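PDB 2OOD: Blr3880 protein from Bradyrhizobium japonicum, which probably catalyses the zinc-dependent hydrolytic deamination of guanine, producing xanthine and ammonia. Local coordinates for residues W98-K101 against S102-E106; K111-N114 against Y115-G119; P296-N299 against L300-S304. One frame throughout, in Å; residues are numbered along the deposited sequence.

Contact 1: residues W98-K101 against S102-E106. With GUN (guanine), chain C.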
ATOM      1  N   TRP A  98      12.285 -16.551  -4.989  1.00 42.58           N
ATOM      2  CA  TRP A  98      10.879 -16.604  -4.598  1.00 42.26           C
ATOM      3  C   TRP A  98      10.083 -17.575  -5.487  1.00 42.45           C
ATOM      4  O   TRP A  98       9.257 -18.335  -4.983  1.00 43.23           O
ATOM      5  CB  TRP A  98      10.303 -15.185  -4.666  1.00 40.85           C
ATOM      6  CG  TRP A  98       8.811 -15.065  -4.674  1.00 39.65           C
ATOM      7  CD1 TRP A  98       7.975 -15.126  -3.599  1.00 39.41           C
ATOM      8  CD2 TRP A  98       7.988 -14.773  -5.809  1.00 38.61           C
ATOM      9  NE1 TRP A  98       6.680 -14.876  -3.994  1.00 38.64           N
ATOM     10  CE2 TRP A  98       6.665 -14.657  -5.345  1.00 38.41           C
ATOM     11  CE3 TRP A  98       8.246 -14.592  -7.173  1.00 38.09           C
ATOM     12  CZ2 TRP A  98       5.598 -14.369  -6.203  1.00 38.56           C
ATOM     13  CZ3 TRP A  98       7.188 -14.305  -8.029  1.00 37.61           C
ATOM     14  CH2 TRP A  98       5.880 -14.194  -7.539  1.00 38.19           C
ATOM     15  N   LEU A  99      10.329 -17.556  -6.796  1.00 41.64           N
ATOM     16  CA  LEU A  99       9.632 -18.467  -7.707  1.00 41.85           C
ATOM     17  C   LEU A  99       9.912 -19.894  -7.261  1.00 42.83           C
ATOM     18  O   LEU A  99       9.005 -20.712  -7.133  1.00 43.41           O
ATOM     19  CB  LEU A  99      10.119 -18.299  -9.156  1.00 40.54           C
ATOM     20  CG  LEU A  99       9.710 -17.076  -9.986  1.00 39.50           C
ATOM     21  CD1 LEU A  99      10.479 -17.075 -11.302  1.00 38.41           C
ATOM     22  CD2 LEU A  99       8.215 -17.096 -10.252  1.00 38.29           C
ATOM     23  N   GLN A 100      11.185 -20.182  -7.023  1.00 43.89           N
ATOM     24  CA  GLN A 100      11.616 -21.514  -6.605  1.00 44.48           C
ATOM     25  C   GLN A 100      11.040 -21.898  -5.238  1.00 44.09           C
ATOM     26  O   GLN A 100      10.476 -22.977  -5.067  1.00 43.85           O
ATOM     27  CB  GLN A 100      13.150 -21.560  -6.549  1.00 44.81           C
ATOM     28  CG  GLN A 100      13.814 -22.584  -7.472  1.00 45.73           C
ATOM     29  CD  GLN A 100      13.499 -22.374  -8.949  1.00 46.22           C
ATOM     30  OE1 GLN A 100      13.652 -21.276  -9.490  1.00 46.43           O
ATOM     31  NE2 GLN A 100      13.071 -23.442  -9.611  1.00 47.35           N
ATOM     32  N   LYS A 101      11.169 -20.999  -4.270  1.00 44.98           N
ATOM     33  CA  LYS A 101      10.696 -21.269  -2.920  1.00 44.50           C
ATOM     34  C   LYS A 101       9.190 -21.278  -2.663  1.00 43.99           C
ATOM     35  O   LYS A 101       8.686 -22.188  -1.997  1.00 43.96           O
ATOM     36  CB  LYS A 101      11.343 -20.292  -1.928  1.00 45.61           C
ATOM     37  CG  LYS A 101      10.821 -20.476  -0.500  1.00 48.15           C
ATOM     38  CD  LYS A 101      11.387 -19.448   0.489  1.00 50.23           C
ATOM     39  CE  LYS A 101      10.804 -19.671   1.900  1.00 51.55           C
ATOM     40  NZ  LYS A 101      11.351 -18.719   2.929  1.00 52.25           N
ATOM     41  N   SER A 102       8.463 -20.294  -3.189  1.00 42.20           N
ATOM     42  CA  SER A 102       7.033 -20.204  -2.901  1.00 41.28           C
ATOM     43  C   SER A 102       5.996 -20.391  -4.009  1.00 40.14           C
ATOM     44  O   SER A 102       4.847 -20.741  -3.735  1.00 40.04           O
ATOM     45  CB  SER A 102       6.768 -18.860  -2.232  1.00 41.33           C
ATOM     46  OG  SER A 102       7.782 -18.569  -1.290  1.00 42.65           O
ATOM     47  N   ILE A 103       6.382 -20.166  -5.254  1.00 38.85           N
ATOM     48  CA  ILE A 103       5.422 -20.256  -6.337  1.00 38.21           C
ATOM     49  C   ILE A 103       5.245 -21.619  -7.010  1.00 38.81           C
ATOM     50  O   ILE A 103       4.136 -22.130  -7.087  1.00 38.33           O
ATOM     51  CB  ILE A 103       5.731 -19.148  -7.393  1.00 37.17           C
ATOM     52  CG1 ILE A 103       5.036 -17.843  -6.983  1.00 37.36           C
ATOM     53  CG2 ILE A 103       5.240 -19.557  -8.769  1.00 37.22           C
ATOM     54  CD1 ILE A 103       5.069 -17.538  -5.495  1.00 37.83           C
ATOM     55  N   TYR A 104       6.328 -22.218  -7.482  1.00 40.05           N
ATOM     56  CA  TYR A 104       6.228 -23.503  -8.159  1.00 40.14           C
ATOM     57  C   TYR A 104       5.600 -24.603  -7.300  1.00 39.36           C
ATOM     58  O   TYR A 104       4.756 -25.361  -7.781  1.00 39.99           O
ATOM     59  CB  TYR A 104       7.607 -23.919  -8.683  1.00 40.49           C
ATOM     60  CG  TYR A 104       8.161 -22.961  -9.728  1.00 41.91           C
ATOM     61  CD1 TYR A 104       9.485 -22.534  -9.685  1.00 42.11           C
ATOM     62  CD2 TYR A 104       7.358 -22.490 -10.767  1.00 42.33           C
ATOM     63  CE1 TYR A 104       9.999 -21.665 -10.652  1.00 42.55           C
ATOM     64  CE2 TYR A 104       7.859 -21.616 -11.741  1.00 42.38           C
ATOM     65  CZ  TYR A 104       9.182 -21.206 -11.680  1.00 43.11           C
ATOM     66  OH  TYR A 104       9.688 -20.343 -12.650  1.00 43.36           O
ATOM     67  N   PRO A 105       5.993 -24.715  -6.023  1.00 39.50           N
ATOM     68  CA  PRO A 105       5.362 -25.778  -5.237  1.00 39.68           C
ATOM     69  C   PRO A 105       3.838 -25.662  -5.130  1.00 40.02           C
ATOM     70  O   PRO A 105       3.162 -26.654  -4.863  1.00 41.42           O
ATOM     71  CB  PRO A 105       6.072 -25.690  -3.878  1.00 39.68           C
ATOM     72  CG  PRO A 105       6.657 -24.313  -3.851  1.00 40.68           C
ATOM     73  CD  PRO A 105       7.091 -24.084  -5.276  1.00 39.80           C
ATOM     74  N   GLU A 106       3.297 -24.466  -5.357  1.00 39.46           N
ATOM     75  CA  GLU A 106       1.848 -24.242  -5.286  1.00 37.93           C
ATOM     76  C   GLU A 106       1.180 -24.399  -6.644  1.00 37.06           C
ATOM     77  O   GLU A 106       0.118 -25.000  -6.754  1.00 37.54           O
ATOM     78  CB  GLU A 106       1.560 -22.839  -4.740  1.00 38.48           C
ATOM     79  CG  GLU A 106       0.111 -22.366  -4.842  1.00 38.09           C
ATOM     80  CD  GLU A 106      -0.840 -23.095  -3.905  1.00 39.14           C
ATOM     81  OE1 GLU A 106      -0.372 -23.654  -2.885  1.00 39.06           O
ATOM     82  OE2 GLU A 106      -2.063 -23.093  -4.184  1.00 38.34           O
TER
HETATM   83  N9  GUN C 600       7.899 -14.558 -14.629  1.00 63.26           N
HETATM   84  C8  GUN C 600       9.032 -15.166 -14.202  1.00 63.96           C
HETATM   85  N7  GUN C 600       9.345 -14.766 -13.003  1.00 64.25           N
HETATM   86  C5  GUN C 600       8.426 -13.875 -12.570  1.00 63.49           C
HETATM   87  C6  GUN C 600       8.245 -13.116 -11.367  1.00 62.71           C
HETATM   88  O6  GUN C 600       9.031 -13.209 -10.418  1.00 62.78           O
HETATM   89  N1  GUN C 600       7.136 -12.275 -11.290  1.00 60.92           N
HETATM   90  C2  GUN C 600       6.243 -12.170 -12.345  1.00 59.16           C
HETATM   91  N2  GUN C 600       5.142 -11.335 -12.238  1.00 54.36           N
HETATM   92  N3  GUN C 600       6.405 -12.865 -13.458  1.00 60.63           N
HETATM   93  C4  GUN C 600       7.472 -13.715 -13.615  1.00 63.12           C
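W98 and L99 pack along helix 95-107 against I103 and Y104, four to five residues further on. This is a local contact within one helix, at the guanine pocket of an amidohydrolase-type barrel. I103 lies over one face of the indole. Its CG1 is 3.9 Å from the centroid of the W98 six-membered ring, close to the ring normal, a CH-pi contact. With CG anti to the backbone N (chi1 164°), the W98 ring reaches the I103 side chain. The rim of the same ring faces the ligand. W98 CZ3 comes within 3.2 Å of guanine O6, which sits near the ring plane. L99 works in two directions. Its CD1 approaches guanine N7, while its CB rests 3.7 Å from Y104 CE1. On the outer side, the amide of Q100 meets the Y104 ring, with NE2 3.7 Å from CE1 and the two planes 55° apart. The backbone is wider than a regular alpha helix here. Y104 N bonds to L99 O at 3.1 Å, a nearly straight pi-type bond, whereas S102 N keeps the ordinary bond to W98 O. P105 has no N-H to give, and the helix kinks there. Were W98 an alanine, I103 would probably lose its aromatic cover and a gap would open beside guanine O6. The groups that W98 and L99 offer the base are carbon, so they shape this side of the pocket by fit and make no hydrogen bond to guanine.

Contact 2: residues K111-N114 against Y115-G119; sequences KDRN and YAREG
The carboxylate of D112 turns back over the first turn of helix 113-129 and takes the N-H of Y115. D112 is the N-cap. Its CG is anti to its own backbone N (chi1 178°), which brings OD2 to 3.0 Å from Y115 N. The donor comes in on the anti side of OD2, 29° out of the carboxylate plane. N114 N adds a weak bond to the same oxygen, so one OD2 serves two N-H groups of the helix start. D112 O takes a third, from A116 N at 3.0 Å. The Y115 side chain crosses that of D112 at about a right angle, and its ring runs off the other way. Its hydroxyl is bonded to R86. N114 and R117 lie side by side and point the same way. N114 OD1 meets the edge of the R117 guanidinium in a weak bond of 3.3 Å to NH1, with the amide and guanidinium planes 67° apart. R113 crosses R117 at a slant. R117 NH2 lies 4.0 Å from R113 CD, alongside the aliphatic part of the chain. The like charges stay apart, and R113 has its own salt bridges to E147 and E148. These acids belong to helix 143-156, where V144 also packs on R113 and A116. E118 rests on W420 of the second subunit.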
ATOM      1  N   LYS A 111      -2.403 -29.255 -11.264  1.00 41.14           N
ATOM      2  CA  LYS A 111      -2.341 -30.388 -12.189  1.00 41.66           C
ATOM      3  C   LYS A 111      -3.633 -31.158 -11.928  1.00 41.41           C
ATOM      4  O   LYS A 111      -4.254 -31.705 -12.844  1.00 40.29           O
ATOM      5  CB  LYS A 111      -1.162 -31.301 -11.845  1.00 42.58           C
ATOM      6  CG  LYS A 111       0.006 -31.266 -12.800  1.00 46.18           C
ATOM      7  CD  LYS A 111       1.011 -32.351 -12.421  1.00 50.22           C
ATOM      8  CE  LYS A 111       2.216 -32.350 -13.362  1.00 54.07           C
ATOM      9  NZ  LYS A 111       3.334 -33.249 -12.880  1.00 57.53           N
ATOM     10  N   ASP A 112      -3.999 -31.190 -10.647  1.00 40.92           N
ATOM     11  CA  ASP A 112      -5.197 -31.850 -10.142  1.00 41.27           C
ATOM     12  C   ASP A 112      -6.396 -30.970 -10.507  1.00 41.57           C
ATOM     13  O   ASP A 112      -6.459 -29.806 -10.103  1.00 41.40           O
ATOM     14  CB  ASP A 112      -5.068 -31.986  -8.628  1.00 43.48           C
ATOM     15  CG  ASP A 112      -6.279 -32.607  -7.992  1.00 45.95           C
ATOM     16  OD1 ASP A 112      -6.150 -33.722  -7.440  1.00 47.88           O
ATOM     17  OD2 ASP A 112      -7.362 -31.981  -8.042  1.00 47.22           O
ATOM     18  N   ARG A 113      -7.350 -31.519 -11.258  1.00 40.61           N
ATOM     19  CA  ARG A 113      -8.501 -30.735 -11.699  1.00 38.86           C
ATOM     20  C   ARG A 113      -9.437 -30.236 -10.606  1.00 39.32           C
ATOM     21  O   ARG A 113     -10.100 -29.211 -10.782  1.00 39.94           O
ATOM     22  CB  ARG A 113      -9.297 -31.509 -12.741  1.00 37.55           C
ATOM     23  CG  ARG A 113     -10.344 -30.670 -13.430  1.00 37.46           C
ATOM     24  CD  ARG A 113     -11.093 -31.497 -14.446  1.00 38.57           C
ATOM     25  NE  ARG A 113     -10.225 -31.990 -15.514  1.00 39.55           N
ATOM     26  CZ  ARG A 113      -9.673 -31.224 -16.452  1.00 40.69           C
ATOM     27  NH1 ARG A 113      -9.888 -29.913 -16.466  1.00 41.61           N
ATOM     28  NH2 ARG A 113      -8.919 -31.773 -17.394  1.00 41.29           N
ATOM     29  N   ASN A 114      -9.506 -30.940  -9.482  1.00 38.94           N
ATOM     30  CA  ASN A 114     -10.370 -30.500  -8.392  1.00 39.43           C
ATOM     31  C   ASN A 114      -9.822 -29.232  -7.755  1.00 39.04           C
ATOM     32  O   ASN A 114     -10.566 -28.281  -7.498  1.00 39.45           O
ATOM     33  CB  ASN A 114     -10.508 -31.592  -7.331  1.00 42.71           C
ATOM     34  CG  ASN A 114     -11.382 -32.740  -7.795  1.00 45.30           C
ATOM     35  OD1 ASN A 114     -12.580 -32.567  -8.042  1.00 46.26           O
ATOM     36  ND2 ASN A 114     -10.784 -33.918  -7.928  1.00 47.52           N
ATOM     37  N   TYR A 115      -8.517 -29.223  -7.502  1.00 37.22           N
ATOM     38  CA  TYR A 115      -7.852 -28.067  -6.908  1.00 35.23           C
ATOM     39  C   TYR A 115      -7.934 -26.901  -7.887  1.00 33.95           C
ATOM     40  O   TYR A 115      -8.211 -25.776  -7.501  1.00 33.93           O
ATOM     41  CB  TYR A 115      -6.385 -28.389  -6.632  1.00 32.94           C
ATOM     42  CG  TYR A 115      -5.721 -27.465  -5.649  1.00 32.61           C
ATOM     43  CD1 TYR A 115      -5.830 -27.679  -4.288  1.00 31.51           C
ATOM     44  CD2 TYR A 115      -4.976 -26.378  -6.078  1.00 33.31           C
ATOM     45  CE1 TYR A 115      -5.210 -26.838  -3.371  1.00 32.68           C
ATOM     46  CE2 TYR A 115      -4.351 -25.524  -5.169  1.00 33.43           C
ATOM     47  CZ  TYR A 115      -4.471 -25.763  -3.814  1.00 33.95           C
ATOM     48  OH  TYR A 115      -3.833 -24.944  -2.895  1.00 34.55           O
ATOM     49  N   ALA A 116      -7.689 -27.184  -9.159  1.00 34.37           N
ATOM     50  CA  ALA A 116      -7.734 -26.162 -10.189  1.00 35.25           C
ATOM     51  C   ALA A 116      -9.112 -25.525 -10.234  1.00 36.55           C
ATOM     52  O   ALA A 116      -9.243 -24.303 -10.334  1.00 35.65           O
ATOM     53  CB  ALA A 116      -7.396 -26.767 -11.544  1.00 34.83           C
ATOM     54  N   ARG A 117     -10.144 -26.361 -10.164  1.00 38.04           N
ATOM     55  CA  ARG A 117     -11.517 -25.867 -10.209  1.00 38.52           C
ATOM     56  C   ARG A 117     -11.826 -24.956  -9.019  1.00 38.09           C
ATOM     57  O   ARG A 117     -12.516 -23.945  -9.165  1.00 37.84           O
ATOM     58  CB  ARG A 117     -12.505 -27.034 -10.245  1.00 37.89           C
ATOM     59  CG  ARG A 117     -13.947 -26.581 -10.364  1.00 39.13           C
ATOM     60  CD  ARG A 117     -14.922 -27.738 -10.241  1.00 39.87           C
ATOM     61  NE  ARG A 117     -14.789 -28.681 -11.343  1.00 41.59           N
ATOM     62  CZ  ARG A 117     -14.424 -29.952 -11.199  1.00 42.77           C
ATOM     63  NH1 ARG A 117     -14.149 -30.431  -9.988  1.00 43.05           N
ATOM     64  NH2 ARG A 117     -14.350 -30.749 -12.262  1.00 43.10           N
ATOM     65  N   GLU A 118     -11.313 -25.308  -7.844  1.00 38.78           N
ATOM     66  CA  GLU A 118     -11.552 -24.496  -6.659  1.00 40.16           C
ATOM     67  C   GLU A 118     -10.779 -23.178  -6.715  1.00 39.80           C
ATOM     68  O   GLU A 118     -11.307 -22.129  -6.341  1.00 39.81           O
ATOM     69  CB  GLU A 118     -11.159 -25.253  -5.401  1.00 42.16           C
ATOM     70  CG  GLU A 118     -12.114 -24.991  -4.264  1.00 48.72           C
ATOM     71  CD  GLU A 118     -11.414 -24.924  -2.923  1.00 52.25           C
ATOM     72  OE1 GLU A 118     -10.554 -25.803  -2.648  1.00 54.38           O
ATOM     73  OE2 GLU A 118     -11.736 -23.991  -2.144  1.00 54.31           O
ATOM     74  N   GLY A 119      -9.529 -23.236  -7.174  1.00 38.11           N
ATOM     75  CA  GLY A 119      -8.725 -22.034  -7.282  1.00 35.65           C
ATOM     76  C   GLY A 119      -9.377 -21.073  -8.255  1.00 34.84           C
ATOM     77  O   GLY A 119      -9.537 -19.892  -7.956  1.00 35.77           O
TER

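Contact 3: residues P296-N299 against L300-S304; sequences PCSN and LFLGS
L300 opens the last turn of helix 296-301 by bonding from its N to P296 O at 3.0 Å. The L300 side chain folds back over the same oxygen. Its CG sits beside its own backbone N (chi1 -62°), which brings CG close to P296 O. L300 also packs on D341 of helix 335-352. F301 continues the ladder, from its N to C297 O. Its CB touches that oxygen, but the ring leads away and meets Y343 of the second subunit. L302 gives the last of these bonds, from its N to S298 O, 2.9 Å long and nearly straight. The side chain leans over S298, with CD1 3.9 Å from S298 OG, and its far end is about 4 Å from the bound guanine at the nearest atoms. The helix starts just after strand 291-294 of the amidohydrolase TIM barrel, at the C-terminal end of the strand, the end where this fold has its active site. S298 is a second-shell residue there: its OG is hydrogen-bonded to D326, a zinc ligand. At G303 the chain leaves the helix with a positive phi of 79°, a conformation easy for a residue without a side chain. G303 N makes a weak bond to L300 O. S304 comes next, and the turn brings its side chain back to the helix, with CB 3.5 Å from N299 O. Its OG gives its proton to a water. That water in turn donates to N299 OD1 and to S298 OG, each 2.9 Å from the water oxygen.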
ATOM      1  N   PRO A 296       2.958  -2.093 -10.126  1.00 30.10           N
ATOM      2  CA  PRO A 296       3.573  -1.469  -8.954  1.00 29.89           C
ATOM      3  C   PRO A 296       3.579  -2.240  -7.639  1.00 30.46           C
ATOM      4  O   PRO A 296       4.596  -2.258  -6.955  1.00 31.67           O
ATOM      5  CB  PRO A 296       2.840  -0.137  -8.853  1.00 30.68           C
ATOM      6  CG  PRO A 296       1.511  -0.446  -9.405  1.00 31.29           C
ATOM      7  CD  PRO A 296       1.827  -1.283 -10.606  1.00 30.84           C
ATOM      8  N   CYS A 297       2.469  -2.873  -7.276  1.00 29.43           N
ATOM      9  CA  CYS A 297       2.419  -3.623  -6.020  1.00 29.71           C
ATOM     10  C   CYS A 297       3.459  -4.724  -5.990  1.00 29.26           C
ATOM     11  O   CYS A 297       4.108  -4.953  -4.974  1.00 30.04           O
ATOM     12  CB  CYS A 297       1.044  -4.248  -5.811  1.00 29.18           C
ATOM     13  SG  CYS A 297      -0.255  -3.079  -5.470  1.00 34.46           S
ATOM     14  N   SER A 298       3.596  -5.410  -7.118  1.00 28.85           N
ATOM     15  CA  SER A 298       4.548  -6.497  -7.265  1.00 29.19           C
ATOM     16  C   SER A 298       5.974  -5.945  -7.280  1.00 30.58           C
ATOM     17  O   SER A 298       6.849  -6.438  -6.570  1.00 29.94           O
ATOM     18  CB  SER A 298       4.254  -7.253  -8.560  1.00 27.27           C
ATOM     19  OG  SER A 298       5.199  -8.274  -8.780  1.00 27.65           O
ATOM     20  N   ASN A 299       6.192  -4.911  -8.087  1.00 30.73           N
ATOM     21  CA  ASN A 299       7.501  -4.290  -8.199  1.00 31.24           C
ATOM     22  C   ASN A 299       8.056  -3.908  -6.840  1.00 34.14           C
ATOM     23  O   ASN A 299       9.244  -4.097  -6.585  1.00 35.58           O
ATOM     24  CB  ASN A 299       7.435  -3.052  -9.091  1.00 29.93           C
ATOM     25  CG  ASN A 299       7.144  -3.398 -10.531  1.00 29.20           C
ATOM     26  OD1 ASN A 299       7.305  -4.543 -10.945  1.00 27.53           O
ATOM     27  ND2 ASN A 299       6.730  -2.410 -11.306  1.00 25.79           N
ATOM     28  N   LEU A 300       7.197  -3.381  -5.967  1.00 34.92           N
ATOM     29  CA  LEU A 300       7.609  -2.979  -4.620  1.00 33.67           C
ATOM     30  C   LEU A 300       7.728  -4.169  -3.664  1.00 34.02           C
ATOM     31  O   LEU A 300       8.666  -4.254  -2.888  1.00 35.12           O
ATOM     32  CB  LEU A 300       6.625  -1.951  -4.040  1.00 32.10           C
ATOM     33  CG  LEU A 300       6.474  -0.610  -4.773  1.00 30.64           C
ATOM     34  CD1 LEU A 300       5.429   0.243  -4.091  1.00 27.48           C
ATOM     35  CD2 LEU A 300       7.807   0.110  -4.804  1.00 30.25           C
ATOM     36  N   PHE A 301       6.784  -5.095  -3.724  1.00 34.76           N
ATOM     37  CA  PHE A 301       6.816  -6.257  -2.846  1.00 34.27           C
ATOM     38  C   PHE A 301       8.060  -7.132  -3.060  1.00 35.21           C
ATOM     39  O   PHE A 301       8.673  -7.603  -2.097  1.00 35.18           O
ATOM     40  CB  PHE A 301       5.554  -7.104  -3.056  1.00 33.66           C
ATOM     41  CG  PHE A 301       5.423  -8.250  -2.091  1.00 33.29           C
ATOM     42  CD1 PHE A 301       4.871  -8.056  -0.827  1.00 32.52           C
ATOM     43  CD2 PHE A 301       5.881  -9.519  -2.429  1.00 32.56           C
ATOM     44  CE1 PHE A 301       4.781  -9.106   0.085  1.00 31.11           C
ATOM     45  CE2 PHE A 301       5.794 -10.579  -1.516  1.00 32.11           C
ATOM     46  CZ  PHE A 301       5.243 -10.365  -0.260  1.00 31.67           C
ATOM     47  N   LEU A 302       8.425  -7.362  -4.319  1.00 33.50           N
ATOM     48  CA  LEU A 302       9.580  -8.196  -4.627  1.00 31.90           C
ATOM     49  C   LEU A 302      10.891  -7.408  -4.702  1.00 32.29           C
ATOM     50  O   LEU A 302      11.955  -7.983  -4.913  1.00 32.62           O
ATOM     51  CB  LEU A 302       9.345  -8.941  -5.942  1.00 31.58           C
ATOM     52  CG  LEU A 302       8.150  -9.899  -5.991  1.00 30.93           C
ATOM     53  CD1 LEU A 302       8.043 -10.498  -7.378  1.00 29.30           C
ATOM     54  CD2 LEU A 302       8.318 -10.992  -4.960  1.00 30.02           C
ATOM     55  N   GLY A 303      10.811  -6.091  -4.533  1.00 31.04           N
ATOM     56  CA  GLY A 303      12.002  -5.268  -4.572  1.00 30.90           C
ATOM     57  C   GLY A 303      12.509  -4.964  -5.963  1.00 31.94           C
ATOM     58  O   GLY A 303      13.578  -4.382  -6.119  1.00 31.13           O
ATOM     59  N   SER A 304      11.737  -5.349  -6.974  1.00 33.84           N
ATOM     60  CA  SER A 304      12.105  -5.130  -8.370  1.00 34.32           C
ATOM     61  C   SER A 304      12.569  -3.710  -8.624  1.00 35.13           C
ATOM     62  O   SER A 304      13.613  -3.499  -9.241  1.00 36.51           O
ATOM     63  CB  SER A 304      10.924  -5.448  -9.284  1.00 35.76           C
ATOM     64  OG  SER A 304      10.512  -6.794  -9.117  1.00 39.94           O
TER
HETATM   65  O   HOH W   1       7.738  -7.144  -9.685  1.00 35.15           O

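How the contacts relate
The contacts come in series along the chain, all within the amidohydrolase domain. Contact 1 lies on helix 95-107, contact 2 starts the next helix, 113-129, and contact 3 lies far later on helix 296-301. The centres of contacts 1 and 2 are 18 Å apart, those of 1 and 3 16 Å. Contact 1 touches both others: E106 OE2 is 2.9 Å from Y115 OH, a probable hydrogen bond, and W98 CD2 packs 3.9 Å from L302 CD2. Contacts 2 and 3 stay about 17 Å apart at their nearest atoms, yet each touches the second subunit. Contacts 1 and 3 thus line the guanine site together, while contact 2 lies at the surface, away from it.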